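Chitin-binding domain 3 protein (Micromonospora aurantiaca ATCC 27029, PDB 5OPF) probably cleaves crystalline polysaccharides such as cellulose or chitin by oxidation, as a copper-dependent lytic polysaccharide monooxygenase of the AA10 family. Local coordinates at residues V115-Q120 / P164-R169; R169-T174 / Y186-V191; Q68-G73 / S127-S132. One frame throughout, in Å; residues are numbered along the deposited sequence.

How the contacts relate
Strand 169-178 ties the three contacts together. Contact 2 pairs it with strand 183-192, whereas contact 1 joins the loop leading into it to the end of its other neighbour, strand 110-118; the two share Arg169, and Thr118 OG1 lies 2.7 Å from His170 ND1. Contact 3 joins two loops that meet strand 169-178 and is bound to contact 2 by the Cys70-Cys188 disulfide, while Tyr173 OH reaches Leu69 O at 2.8 Å. Lys119 NZ, 2.8 Å from Ser132 O, links contacts 1 and 3. Contact 2 approaches the copper site of His1, His108 and Tyr185: the Leu187 side chain is about 11 Å from the metal, and Tyr185 directly precedes 186-191.

Contact 1 of 3, residues V115-Q120 / P164-R169; sequences VYVTKQ and PGRTGR
Where strand 110-118 of the beta-sandwich runs out, Arg166 from the loop 163-168 lays its guanidinium against the strand's last carbonyls. Arg166 NE gives Thr118 O a short, nearly straight bond of 2.8 Å (164° at the hydrogen), with the oxygen at the edge of the guanidinium and close to its plane. NH2 of the same group turns to Val117 O at 3.3 Å, approaching from above that carbonyl's plane, and adds only a weak bond to Thr118 O. The side chain gets there by a bend at chi2 (62°), which folds it back along its own loop, where Arg166 NH1 also bonds Pro164 O at 3.0 Å. NH2 has a salt bridge to Glu135 on strand 134-140 besides, so several partners fix the rotation of the guanidinium. The loop connects the two sheets of the sandwich, carrying the chain from strand 154-162 to strand 169-178. Just past the end of strand 110-118, the Gln120 amide meets the backbone of Thr167 in the loop: OE1 accepts from Thr167 N at 3.0 Å, the donor standing above the amide carbonyl plane, and NE2 makes a weak bond of 3.4 Å to Thr167 O. OE1 is also bonded by His170 NE2, giving this oxygen two donors. On the inner side, Val117 CG1 packs 4.0 Å from Arg166 NE.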
ATOM      1  N   VAL A 115       3.934   8.490  -4.865  1.00  5.60           N
ATOM      2  CA  VAL A 115       4.540   7.160  -4.904  1.00  5.29           C
ATOM      3  C   VAL A 115       6.000   7.274  -4.484  1.00  5.14           C
ATOM      4  O   VAL A 115       6.791   7.981  -5.127  1.00  6.04           O
ATOM      5  CB  VAL A 115       4.417   6.516  -6.294  1.00  6.05           C
ATOM      6  CG1 VAL A 115       5.122   5.151  -6.335  1.00  6.86           C
ATOM      7  CG2 VAL A 115       2.961   6.383  -6.708  1.00  6.89           C
ATOM      8  N   TYR A 116       6.346   6.563  -3.415  1.00  5.28           N
ATOM      9  CA  TYR A 116       7.703   6.465  -2.900  1.00  5.35           C
ATOM     10  C   TYR A 116       8.203   5.034  -3.096  1.00  5.37           C
ATOM     11  O   TYR A 116       7.422   4.077  -3.066  1.00  5.62           O
ATOM     12  CB  TYR A 116       7.731   6.759  -1.386  1.00  5.45           C
ATOM     13  CG  TYR A 116       7.292   8.151  -1.010  1.00  5.52           C
ATOM     14  CD1 TYR A 116       5.954   8.463  -0.822  1.00  5.89           C
ATOM     15  CD2 TYR A 116       8.219   9.163  -0.848  1.00  6.17           C
ATOM     16  CE1 TYR A 116       5.560   9.738  -0.499  1.00  7.41           C
ATOM     17  CE2 TYR A 116       7.827  10.449  -0.523  1.00  8.42           C
ATOM     18  CZ  TYR A 116       6.492  10.727  -0.356  1.00  6.92           C
ATOM     19  OH  TYR A 116       6.076  12.010  -0.036  1.00 11.52           O
ATOM     20  N   VAL A 117       9.519   4.872  -3.254  1.00  5.17           N
ATOM     21  CA  VAL A 117      10.144   3.555  -3.278  1.00  5.87           C
ATOM     22  C   VAL A 117      11.358   3.579  -2.363  1.00  5.31           C
ATOM     23  O   VAL A 117      12.111   4.560  -2.320  1.00  5.79           O
ATOM     24  CB  VAL A 117      10.529   3.114  -4.709  1.00  6.08           C
ATOM     25  CG1 VAL A 117      11.335   1.815  -4.710  1.00  8.36           C
ATOM     26  CG2 VAL A 117       9.280   2.949  -5.566  1.00  7.97           C
ATOM     27  N   THR A 118      11.579   2.464  -1.672  1.00  5.18           N
ATOM     28  CA  THR A 118      12.738   2.321  -0.812  1.00  5.43           C
ATOM     29  C   THR A 118      14.036   2.442  -1.602  1.00  6.00           C
ATOM     30  O   THR A 118      14.118   2.119  -2.795  1.00  6.24           O
ATOM     31  CB  THR A 118      12.673   0.998  -0.032  1.00  5.71           C
ATOM     32  OG1 THR A 118      12.362  -0.087  -0.908  1.00  5.58           O
ATOM     33  CG2 THR A 118      11.605   1.081   1.034  1.00  5.89           C
ATOM     34  N   LYS A 119      15.047   2.942  -0.910  1.00  5.91           N
ATOM     35  CA  LYS A 119      16.373   3.128  -1.466  1.00  6.86           C
ATOM     36  C   LYS A 119      17.159   1.820  -1.449  1.00  6.61           C
ATOM     37  O   LYS A 119      17.014   0.990  -0.545  1.00  7.18           O
ATOM     38  CB  LYS A 119      17.113   4.180  -0.635  1.00  8.19           C
ATOM     39  CG  LYS A 119      16.452   5.547  -0.658  1.00  8.63           C
ATOM     40  CD  LYS A 119      16.848   6.421   0.535  1.00  9.55           C
ATOM     41  CE  LYS A 119      16.061   7.720   0.545  1.00 12.17           C
ATOM     42  NZ  LYS A 119      16.485   8.620   1.659  1.00 12.28           N
ATOM     43  N   GLN A 120      18.011   1.639  -2.459  1.00  6.89           N
ATOM     44  CA  GLN A 120      18.883   0.474  -2.470  1.00  7.45           C
ATOM     45  C   GLN A 120      19.686   0.427  -1.178  1.00  7.90           C
ATOM     46  O   GLN A 120      20.251   1.435  -0.739  1.00  9.09           O
ATOM     47  CB  GLN A 120      19.806   0.494  -3.688  1.00  7.88           C
ATOM     48  CG  GLN A 120      20.488  -0.846  -3.956  1.00  7.91           C
ATOM     49  CD  GLN A 120      19.536  -1.923  -4.450  1.00  7.27           C
ATOM     50  OE1 GLN A 120      18.424  -1.633  -4.887  1.00  7.01           O
ATOM     51  NE2 GLN A 120      19.975  -3.177  -4.379  1.00  8.58           N
ATOM     52  N   PRO A 164      15.336   4.665 -10.180  1.00  9.91           N
ATOM     53  CA  PRO A 164      16.608   4.241 -10.762  1.00 11.27           C
ATOM     54  C   PRO A 164      17.477   3.516  -9.754  1.00  8.47           C
ATOM     55  O   PRO A 164      17.490   3.825  -8.557  1.00  9.63           O
ATOM     56  CB  PRO A 164      17.269   5.560 -11.180  1.00 15.66           C
ATOM     57  CG  PRO A 164      16.199   6.568 -11.179  1.00 16.12           C
ATOM     58  CD  PRO A 164      15.196   6.131 -10.182  1.00 11.50           C
ATOM     59  N   GLY A 165      18.228   2.549 -10.268  1.00  9.88           N
ATOM     60  CA  GLY A 165      19.240   1.872  -9.497  1.00 10.44           C
ATOM     61  C   GLY A 165      18.749   0.754  -8.607  1.00 10.06           C
ATOM     62  O   GLY A 165      19.582   0.033  -8.050  1.00 12.97           O
ATOM     63  N   ARG A 166      17.447   0.558  -8.461  1.00  7.74           N
ATOM     64  CA  ARG A 166      16.938  -0.496  -7.598  1.00  6.93           C
ATOM     65  C   ARG A 166      17.072  -1.860  -8.256  1.00  6.90           C
ATOM     66  O   ARG A 166      16.763  -2.032  -9.443  1.00  7.38           O
ATOM     67  CB  ARG A 166      15.461  -0.261  -7.294  1.00  7.66           C
ATOM     68  CG  ARG A 166      15.160   0.669  -6.125  1.00  7.67           C
ATOM     69  CD  ARG A 166      15.674   2.067  -6.340  1.00  7.82           C
ATOM     70  NE  ARG A 166      15.124   2.947  -5.322  1.00  7.18           N
ATOM     71  CZ  ARG A 166      15.147   4.269  -5.375  1.00  7.88           C
ATOM     72  NH1 ARG A 166      15.721   4.885  -6.393  1.00  9.22           N
ATOM     73  NH2 ARG A 166      14.585   4.968  -4.399  1.00  8.85           N
ATOM     74  N   THR A 167      17.489  -2.835  -7.452  1.00  6.79           N
ATOM     75  CA  THR A 167      17.472  -4.247  -7.811  1.00  6.87           C
ATOM     76  C   THR A 167      16.951  -5.026  -6.616  1.00  6.54           C
ATOM     77  O   THR A 167      17.137  -4.627  -5.459  1.00  6.83           O
ATOM     78  CB  THR A 167      18.862  -4.783  -8.224  1.00  7.26           C
ATOM     79  OG1 THR A 167      19.772  -4.653  -7.124  1.00  7.56           O
ATOM     80  CG2 THR A 167      19.381  -4.034  -9.443  1.00  7.67           C
ATOM     81  N   GLY A 168      16.270  -6.132  -6.898  1.00  6.52           N
ATOM     82  CA  GLY A 168      15.795  -6.994  -5.833  1.00  6.31           C
ATOM     83  C   GLY A 168      14.594  -6.431  -5.075  1.00  5.97           C
ATOM     84  O   GLY A 168      13.862  -5.545  -5.537  1.00  5.88           O
ATOM     85  N   ARG A 169      14.403  -6.992  -3.879  1.00  5.83           N
ATOM     86  CA  ARG A 169      13.228  -6.725  -3.056  1.00  5.57           C
ATOM     87  C   ARG A 169      13.213  -5.295  -2.531  1.00  5.43           C
ATOM     88  O   ARG A 169      14.205  -4.807  -1.973  1.00  5.83           O
ATOM     89  CB  ARG A 169      13.230  -7.685  -1.868  1.00  5.96           C
ATOM     90  CG  ARG A 169      12.160  -7.415  -0.825  1.00  6.03           C
ATOM     91  CD  ARG A 169      12.220  -8.385   0.334  1.00  6.95           C
ATOM     92  NE  ARG A 169      11.701  -9.719   0.051  1.00  6.78           N
ATOM     93  CZ  ARG A 169      10.416 -10.055   0.172  1.00  6.61           C
ATOM     94  NH1 ARG A 169       9.522  -9.146   0.527  1.00  6.85           N
ATOM     95  NH2 ARG A 169      10.021 -11.299  -0.039  1.00  8.00           N
TER

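Contact 2 of 3, residues R169-T174 / Y186-V191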
ATOM      1  N   ARG A 169      14.403  -6.992  -3.879  1.00  5.83           N
ATOM      2  CA  ARG A 169      13.228  -6.725  -3.056  1.00  5.57           C
ATOM      3  C   ARG A 169      13.213  -5.295  -2.531  1.00  5.43           C
ATOM      4  O   ARG A 169      14.205  -4.807  -1.973  1.00  5.83           O
ATOM      5  CB  ARG A 169      13.230  -7.685  -1.868  1.00  5.96           C
ATOM      6  CG  ARG A 169      12.160  -7.415  -0.825  1.00  6.03           C
ATOM      7  CD  ARG A 169      12.220  -8.385   0.334  1.00  6.95           C
ATOM      8  NE  ARG A 169      11.701  -9.719   0.051  1.00  6.78           N
ATOM      9  CZ  ARG A 169      10.416 -10.055   0.172  1.00  6.61           C
ATOM     10  NH1 ARG A 169       9.522  -9.146   0.527  1.00  6.85           N
ATOM     11  NH2 ARG A 169      10.021 -11.299  -0.039  1.00  8.00           N
ATOM     12  N   HIS A 170      12.047  -4.655  -2.659  1.00  5.28           N
ATOM     13  CA  HIS A 170      11.812  -3.274  -2.247  1.00  5.17           C
ATOM     14  C   HIS A 170      10.369  -3.121  -1.776  1.00  5.00           C
ATOM     15  O   HIS A 170       9.561  -4.047  -1.877  1.00  5.22           O
ATOM     16  CB  HIS A 170      12.174  -2.315  -3.392  1.00  5.30           C
ATOM     17  CG  HIS A 170      13.630  -2.040  -3.445  1.00  5.50           C
ATOM     18  ND1 HIS A 170      14.226  -1.213  -2.520  1.00  5.73           N
ATOM     19  CD2 HIS A 170      14.613  -2.522  -4.241  1.00  5.73           C
ATOM     20  CE1 HIS A 170      15.524  -1.184  -2.763  1.00  5.85           C
ATOM     21  NE2 HIS A 170      15.787  -1.974  -3.793  1.00  6.13           N
ATOM     22  N   VAL A 171      10.061  -1.935  -1.248  1.00  4.93           N
ATOM     23  CA  VAL A 171       8.701  -1.572  -0.874  1.00  4.88           C
ATOM     24  C   VAL A 171       8.338  -0.264  -1.568  1.00  4.81           C
ATOM     25  O   VAL A 171       9.120   0.696  -1.560  1.00  5.65           O
ATOM     26  CB  VAL A 171       8.544  -1.445   0.656  1.00  5.11           C
ATOM     27  CG1 VAL A 171       7.102  -1.126   1.029  1.00  6.50           C
ATOM     28  CG2 VAL A 171       8.982  -2.734   1.359  1.00  6.54           C
ATOM     29  N   VAL A 172       7.155  -0.243  -2.175  1.00  4.76           N
ATOM     30  CA  VAL A 172       6.514   0.962  -2.683  1.00  4.78           C
ATOM     31  C   VAL A 172       5.572   1.467  -1.596  1.00  5.02           C
ATOM     32  O   VAL A 172       4.837   0.690  -0.976  1.00  5.38           O
ATOM     33  CB  VAL A 172       5.731   0.656  -3.976  1.00  5.27           C
ATOM     34  CG1 VAL A 172       5.170   1.937  -4.583  1.00  5.37           C
ATOM     35  CG2 VAL A 172       6.597  -0.088  -4.991  1.00  7.15           C
ATOM     36  N   TYR A 173       5.590   2.774  -1.348  1.00  4.76           N
ATOM     37  CA  TYR A 173       4.661   3.398  -0.409  1.00  4.95           C
ATOM     38  C   TYR A 173       3.887   4.457  -1.166  1.00  4.81           C
ATOM     39  O   TYR A 173       4.475   5.419  -1.676  1.00  5.40           O
ATOM     40  CB  TYR A 173       5.389   4.045   0.758  1.00  5.31           C
ATOM     41  CG  TYR A 173       4.535   4.411   1.954  1.00  4.92           C
ATOM     42  CD1 TYR A 173       3.712   3.464   2.576  1.00  5.87           C
ATOM     43  CD2 TYR A 173       4.597   5.680   2.523  1.00  6.09           C
ATOM     44  CE1 TYR A 173       2.973   3.770   3.715  1.00  5.67           C
ATOM     45  CE2 TYR A 173       3.872   5.990   3.663  1.00  5.68           C
ATOM     46  CZ  TYR A 173       3.076   5.033   4.259  1.00  5.22           C
ATOM     47  OH  TYR A 173       2.411   5.343   5.428  1.00  6.16           O
ATOM     48  N   THR A 174       2.573   4.274  -1.245  1.00  4.76           N
ATOM     49  CA  THR A 174       1.691   5.162  -1.987  1.00  4.84           C
ATOM     50  C   THR A 174       0.764   5.862  -0.997  1.00  4.94           C
ATOM     51  O   THR A 174       0.106   5.207  -0.168  1.00  5.66           O
ATOM     52  CB  THR A 174       0.893   4.378  -3.047  1.00  5.02           C
ATOM     53  OG1 THR A 174       1.793   3.747  -3.972  1.00  5.48           O
ATOM     54  CG2 THR A 174      -0.024   5.296  -3.832  1.00  5.43           C
ATOM     55  N   TYR A 186      -2.756   4.956   3.011  1.00  5.22           N
ATOM     56  CA  TYR A 186      -1.333   4.649   3.149  1.00  5.49           C
ATOM     57  C   TYR A 186      -1.102   3.200   2.740  1.00  5.05           C
ATOM     58  O   TYR A 186      -1.466   2.279   3.480  1.00  5.90           O
ATOM     59  CB  TYR A 186      -0.892   4.886   4.597  1.00  6.09           C
ATOM     60  CG  TYR A 186      -1.143   6.317   5.004  1.00  6.34           C
ATOM     61  CD1 TYR A 186      -0.230   7.313   4.690  1.00  6.81           C
ATOM     62  CD2 TYR A 186      -2.305   6.679   5.669  1.00  6.50           C
ATOM     63  CE1 TYR A 186      -0.481   8.647   5.013  1.00  6.77           C
ATOM     64  CE2 TYR A 186      -2.562   7.998   6.006  1.00  6.18           C
ATOM     65  CZ  TYR A 186      -1.651   8.984   5.677  1.00  6.91           C
ATOM     66  OH  TYR A 186      -1.927  10.289   6.032  1.00  7.05           O
ATOM     67  N   LEU A 187      -0.528   2.987   1.552  1.00  5.21           N
ATOM     68  CA  LEU A 187      -0.452   1.652   0.956  1.00  5.23           C
ATOM     69  C   LEU A 187       0.992   1.218   0.732  1.00  5.12           C
ATOM     70  O   LEU A 187       1.685   1.768  -0.135  1.00  5.62           O
ATOM     71  CB  LEU A 187      -1.184   1.616  -0.383  1.00  6.08           C
ATOM     72  CG  LEU A 187      -2.679   1.928  -0.427  1.00  7.83           C
ATOM     73  CD1 LEU A 187      -3.432   1.243   0.701  1.00 11.16           C
ATOM     74  CD2 LEU A 187      -2.915   3.447  -0.431  1.00 11.15           C
ATOM     75  N   CYS A 188       1.431   0.189   1.462  1.00  4.81           N
ATOM     76  CA  CYS A 188       2.707  -0.473   1.183  1.00  5.39           C
ATOM     77  C   CYS A 188       2.487  -1.596   0.189  1.00  4.63           C
ATOM     78  O   CYS A 188       1.572  -2.403   0.384  1.00  5.38           O
ATOM     79  CB  CYS A 188       3.280  -1.094   2.457  1.00  6.08           C
ATOM     80  SG  CYS A 188       3.888   0.096   3.634  1.00  6.30           S
ATOM     81  N   SER A 189       3.343  -1.678  -0.834  1.00  4.74           N
ATOM     82  CA  SER A 189       3.328  -2.793  -1.784  1.00  4.97           C
ATOM     83  C   SER A 189       4.726  -3.392  -1.894  1.00  4.74           C
ATOM     84  O   SER A 189       5.696  -2.671  -2.173  1.00  5.44           O
ATOM     85  CB  SER A 189       2.913  -2.351  -3.193  1.00  5.23           C
ATOM     86  OG  SER A 189       1.639  -1.747  -3.191  1.00  5.29           O
ATOM     87  N   ASP A 190       4.829  -4.706  -1.714  1.00  4.82           N
ATOM     88  CA  ASP A 190       6.109  -5.386  -1.853  1.00  5.11           C
ATOM     89  C   ASP A 190       6.375  -5.730  -3.311  1.00  5.03           C
ATOM     90  O   ASP A 190       5.529  -6.312  -3.997  1.00  5.28           O
ATOM     91  CB  ASP A 190       6.131  -6.631  -0.972  1.00  5.16           C
ATOM     92  CG  ASP A 190       5.923  -6.288   0.482  1.00  5.26           C
ATOM     93  OD1 ASP A 190       6.892  -5.769   1.087  1.00  6.02           O
ATOM     94  OD2 ASP A 190       4.783  -6.503   1.001  1.00  5.42           O
ATOM     95  N   VAL A 191       7.562  -5.349  -3.785  1.00  5.08           N
ATOM     96  CA  VAL A 191       7.938  -5.542  -5.178  1.00  5.42           C
ATOM     97  C   VAL A 191       9.353  -6.089  -5.257  1.00  5.43           C
ATOM     98  O   VAL A 191      10.125  -6.036  -4.298  1.00  5.49           O
ATOM     99  CB  VAL A 191       7.817  -4.242  -6.010  1.00  5.65           C
ATOM    100  CG1 VAL A 191       6.395  -3.728  -5.986  1.00  6.20           C
ATOM    101  CG2 VAL A 191       8.802  -3.186  -5.527  1.00  6.14           C
TER
HETATM  102  O   HOH W   1       9.399  -6.244   0.154  1.00  6.39           O
HETATM  103  O   HOH W   2       1.997   1.118  -2.908  1.00  6.32           O
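His170 to Thr174 pair with Val191 back to Leu187 in an antiparallel beta hairpin, made by strands 169-178 and 183-192 of the LPMO beta-sandwich. Six backbone bonds join the hydrogen-bonded pairs His170-Val191, Val172-Ser189 and Thr174-Leu187. Packing is tight on the face of Tyr173 and Cys188. A chi1 of -165° swings the Tyr173 ring across to the partner strand, bringing CD1 to 3.5 Å from Cys188 SG in an oblique sulfur-aromatic contact. The sulfur is itself fixed by a disulfide to Cys70. Farther out, Tyr173 OH lies 3.4 Å from Tyr186 CD1 and bonds Leu69 O, so the phenol is held at its end as well as along its ring. On the same face, Val171 CG1 fills in beside Cys188 CB at 4.1 Å. The reverse face is turned to the other sheet: Val172 CG2 meets Val191 CG1 at 3.8 Å, their side chains crossing at about a right angle, with Phe98 of strand 97-104 against Val172. A water on this face donates to Leu187 O and to Ser189 OG, which also bonds Pro7 O, and it hydrogen-bonds Thr174 OG1.

The Arg169 end is looser. Its NH1 stands 4.3 Å from Asp190 OD1, beyond a salt bridge, and donates to Trp89 O, while Asp190 OD2 is paired with Arg10. Arg169 is partly exposed, and a single water spans the separation between the opposite charges: it accepts from Arg169 NH1 and donates both to His170 O and, at 2.7 Å, to Asp190 OD1.

Contact 3 of 3, residues Q68-G73 / S127-S132; sequences QLCSGG and SPLRWS
The indole of Trp131 carries Leu69 over one face: methyl CD2 stands 4.1 Å from the centroid of the five-membered ring and only 5° off its normal, an almost perfectly centred CH-pi contact. The second methyl, Leu69 CD1, comes down nearer the nitrogen, 3.7 Å from Trp131 NE1, so one methyl sits over the ring centre and the other hangs past its CD1-NE1 edge. NE1 donates to Ile64 O, which helps to fix the turn of the indole, and helix 60-63 touches the ring system through His60 and Gln61.

Leu129 meets the same leucine at about a right angle. A chi1 of -175° places its CG opposite the backbone N, and methyl CD2 touches both Leu69 CB and Cys70 SG at 4.0 Å. Leu69 CD1 also rests 3.6 Å from Leu129 O, so Leu69 is wedged between the indole and the Leu129 backbone and side chain. An alanine in place of Leu69 would probably leave the pyrrole ring without its methyl cover and open a gap between Trp131 and Leu129, setting the indole freer to tilt.

No hydrogen bond crosses between the two segments; the polar ties are made elsewhere. Leu69 begins a type I beta turn, and its O receives Gly72 N at 3.1 Å, which steadies the backbone bearing the wedge. Beside the disulfide-bonded Cys70, Leu129 and Trp131 reach Val171 and Ile175 of strand 169-178. This apolar seam is where the loop-and-helix region between strands 2-6 and 97-104, probably the L2 region of LPMOs, packs through 68-73 on a loop of the beta-sandwich core.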
ATOM      1  N   GLN A  68       5.515   2.257  11.456  1.00  6.03           N
ATOM      2  CA  GLN A  68       4.060   2.190  11.395  1.00  5.96           C
ATOM      3  C   GLN A  68       3.538   2.670  10.046  1.00  5.71           C
ATOM      4  O   GLN A  68       2.348   2.957   9.909  1.00  6.29           O
ATOM      5  CB  GLN A  68       3.427   3.009  12.518  1.00  6.28           C
ATOM      6  CG  GLN A  68       3.841   2.558  13.901  1.00  7.40           C
ATOM      7  CD  GLN A  68       3.412   3.496  14.993  1.00  8.02           C
ATOM      8  OE1 GLN A  68       4.166   3.723  15.962  1.00 10.05           O
ATOM      9  NE2 GLN A  68       2.227   4.030  14.877  1.00  7.03           N
ATOM     10  N   LEU A  69       4.400   2.757   9.032  1.00  6.15           N
ATOM     11  CA  LEU A  69       3.944   3.271   7.738  1.00  5.49           C
ATOM     12  C   LEU A  69       2.869   2.377   7.126  1.00  5.23           C
ATOM     13  O   LEU A  69       1.858   2.870   6.611  1.00  5.52           O
ATOM     14  CB  LEU A  69       5.119   3.454   6.770  1.00  5.63           C
ATOM     15  CG  LEU A  69       5.893   4.768   6.943  1.00  5.88           C
ATOM     16  CD1 LEU A  69       6.644   4.835   8.262  1.00  6.55           C
ATOM     17  CD2 LEU A  69       6.831   4.995   5.786  1.00  6.23           C
ATOM     18  N   CYS A  70       3.070   1.058   7.166  1.00  5.45           N
ATOM     19  CA  CYS A  70       2.179   0.158   6.440  1.00  6.21           C
ATOM     20  C   CYS A  70       0.814  -0.020   7.103  1.00  5.47           C
ATOM     21  O   CYS A  70      -0.122  -0.498   6.443  1.00  6.39           O
ATOM     22  CB  CYS A  70       2.861  -1.186   6.199  1.00  6.67           C
ATOM     23  SG  CYS A  70       4.398  -1.060   5.244  1.00  6.64           S
ATOM     24  N   SER A  71       0.684   0.340   8.381  1.00  5.79           N
ATOM     25  CA  SER A  71      -0.598   0.351   9.071  1.00  6.88           C
ATOM     26  C   SER A  71      -1.220   1.739   9.127  1.00  6.69           C
ATOM     27  O   SER A  71      -2.229   1.923   9.817  1.00  7.48           O
ATOM     28  CB  SER A  71      -0.438  -0.162  10.491  1.00  7.39           C
ATOM     29  OG  SER A  71       0.277   0.771  11.267  1.00  6.68           O
ATOM     30  N   GLY A  72      -0.644   2.722   8.446  1.00  6.93           N
ATOM     31  CA  GLY A  72      -1.174   4.079   8.505  1.00  7.29           C
ATOM     32  C   GLY A  72      -1.085   4.687   9.889  1.00  6.85           C
ATOM     33  O   GLY A  72      -1.996   5.418  10.298  1.00  8.17           O
ATOM     34  N   GLY A  73      -0.010   4.408  10.622  1.00  7.42           N
ATOM     35  CA  GLY A  73       0.095   4.901  11.984  1.00  7.69           C
ATOM     36  C   GLY A  73      -0.856   4.193  12.924  1.00  7.08           C
ATOM     37  O   GLY A  73      -1.417   4.822  13.831  1.00  7.88           O
ATOM     38  N   SER A 127      14.280  -5.021   8.550  1.00  9.81           N
ATOM     39  CA  SER A 127      14.293  -3.664   9.066  1.00  9.30           C
ATOM     40  C   SER A 127      12.916  -3.025   8.951  1.00  8.49           C
ATOM     41  O   SER A 127      12.276  -3.128   7.900  1.00  9.11           O
ATOM     42  CB  SER A 127      15.267  -2.813   8.244  1.00 11.33           C
ATOM     43  OG  SER A 127      16.581  -3.336   8.317  1.00 14.24           O
ATOM     44  N   PRO A 128      12.450  -2.329   9.991  1.00  8.83           N
ATOM     45  CA  PRO A 128      11.170  -1.622   9.889  1.00  8.83           C
ATOM     46  C   PRO A 128      11.261  -0.529   8.837  1.00  8.02           C
ATOM     47  O   PRO A 128      12.319   0.075   8.638  1.00  9.29           O
ATOM     48  CB  PRO A 128      10.982  -1.032  11.290  1.00 10.55           C
ATOM     49  CG  PRO A 128      12.350  -0.897  11.813  1.00 14.11           C
ATOM     50  CD  PRO A 128      13.125  -2.054  11.269  1.00 11.32           C
ATOM     51  N   LEU A 129      10.151  -0.293   8.150  1.00  7.50           N
ATOM     52  CA  LEU A 129      10.124   0.740   7.122  1.00  7.02           C
ATOM     53  C   LEU A 129      10.100   2.112   7.780  1.00  7.21           C
ATOM     54  O   LEU A 129       9.262   2.382   8.646  1.00  7.78           O
ATOM     55  CB  LEU A 129       8.899   0.561   6.231  1.00  7.12           C
ATOM     56  CG  LEU A 129       8.798   1.505   5.029  1.00  6.64           C
ATOM     57  CD1 LEU A 129       9.935   1.289   4.054  1.00  8.61           C
ATOM     58  CD2 LEU A 129       7.460   1.330   4.352  1.00  6.93           C
ATOM     59  N   ARG A 130      11.034   2.972   7.374  1.00  7.16           N
ATOM     60  CA  ARG A 130      11.165   4.330   7.884  1.00  7.42           C
ATOM     61  C   ARG A 130      10.948   5.336   6.759  1.00  7.00           C
ATOM     62  O   ARG A 130      11.229   5.057   5.590  1.00  6.63           O
ATOM     63  CB  ARG A 130      12.580   4.570   8.410  1.00  9.28           C
ATOM     64  CG  ARG A 130      13.030   3.585   9.433  1.00 11.05           C
ATOM     65  CD  ARG A 130      14.463   3.852   9.857  1.00 14.48           C
ATOM     66  NE  ARG A 130      14.811   3.001  10.979  1.00 22.44           N
ATOM     67  CZ  ARG A 130      14.355   3.170  12.217  1.00 18.35           C
ATOM     68  NH1 ARG A 130      13.538   4.180  12.515  1.00 19.80           N
ATOM     69  NH2 ARG A 130      14.727   2.325  13.160  1.00 21.93           N
ATOM     70  N   TRP A 131      10.480   6.530   7.116  1.00  6.25           N
ATOM     71  CA  TRP A 131      10.363   7.588   6.122  1.00  6.25           C
ATOM     72  C   TRP A 131      11.696   7.849   5.422  1.00  6.04           C
ATOM     73  O   TRP A 131      11.730   8.090   4.207  1.00  6.69           O
ATOM     74  CB  TRP A 131       9.822   8.862   6.764  1.00  6.59           C
ATOM     75  CG  TRP A 131       8.347   8.815   7.047  1.00  6.91           C
ATOM     76  CD1 TRP A 131       7.745   8.483   8.225  1.00  6.44           C
ATOM     77  CD2 TRP A 131       7.286   9.129   6.132  1.00  6.79           C
ATOM     78  NE1 TRP A 131       6.383   8.559   8.100  1.00  7.46           N
ATOM     79  CE2 TRP A 131       6.076   8.954   6.827  1.00  7.32           C
ATOM     80  CE3 TRP A 131       7.239   9.520   4.795  1.00  8.75           C
ATOM     81  CZ2 TRP A 131       4.832   9.181   6.240  1.00  8.13           C
ATOM     82  CZ3 TRP A 131       5.999   9.737   4.210  1.00 11.04           C
ATOM     83  CH2 TRP A 131       4.819   9.576   4.939  1.00  9.16           C
ATOM     84  N   SER A 132      12.809   7.782   6.157  1.00  5.98           N
ATOM     85  CA  SER A 132      14.119   8.060   5.566  1.00  7.25           C
ATOM     86  C   SER A 132      14.571   6.980   4.589  1.00  6.50           C
ATOM     87  O   SER A 132      15.532   7.200   3.838  1.00  7.53           O
ATOM     88  CB  SER A 132      15.165   8.241   6.669  1.00  9.42           C
ATOM     89  OG  SER A 132      15.335   7.057   7.414  1.00 11.25           O
TER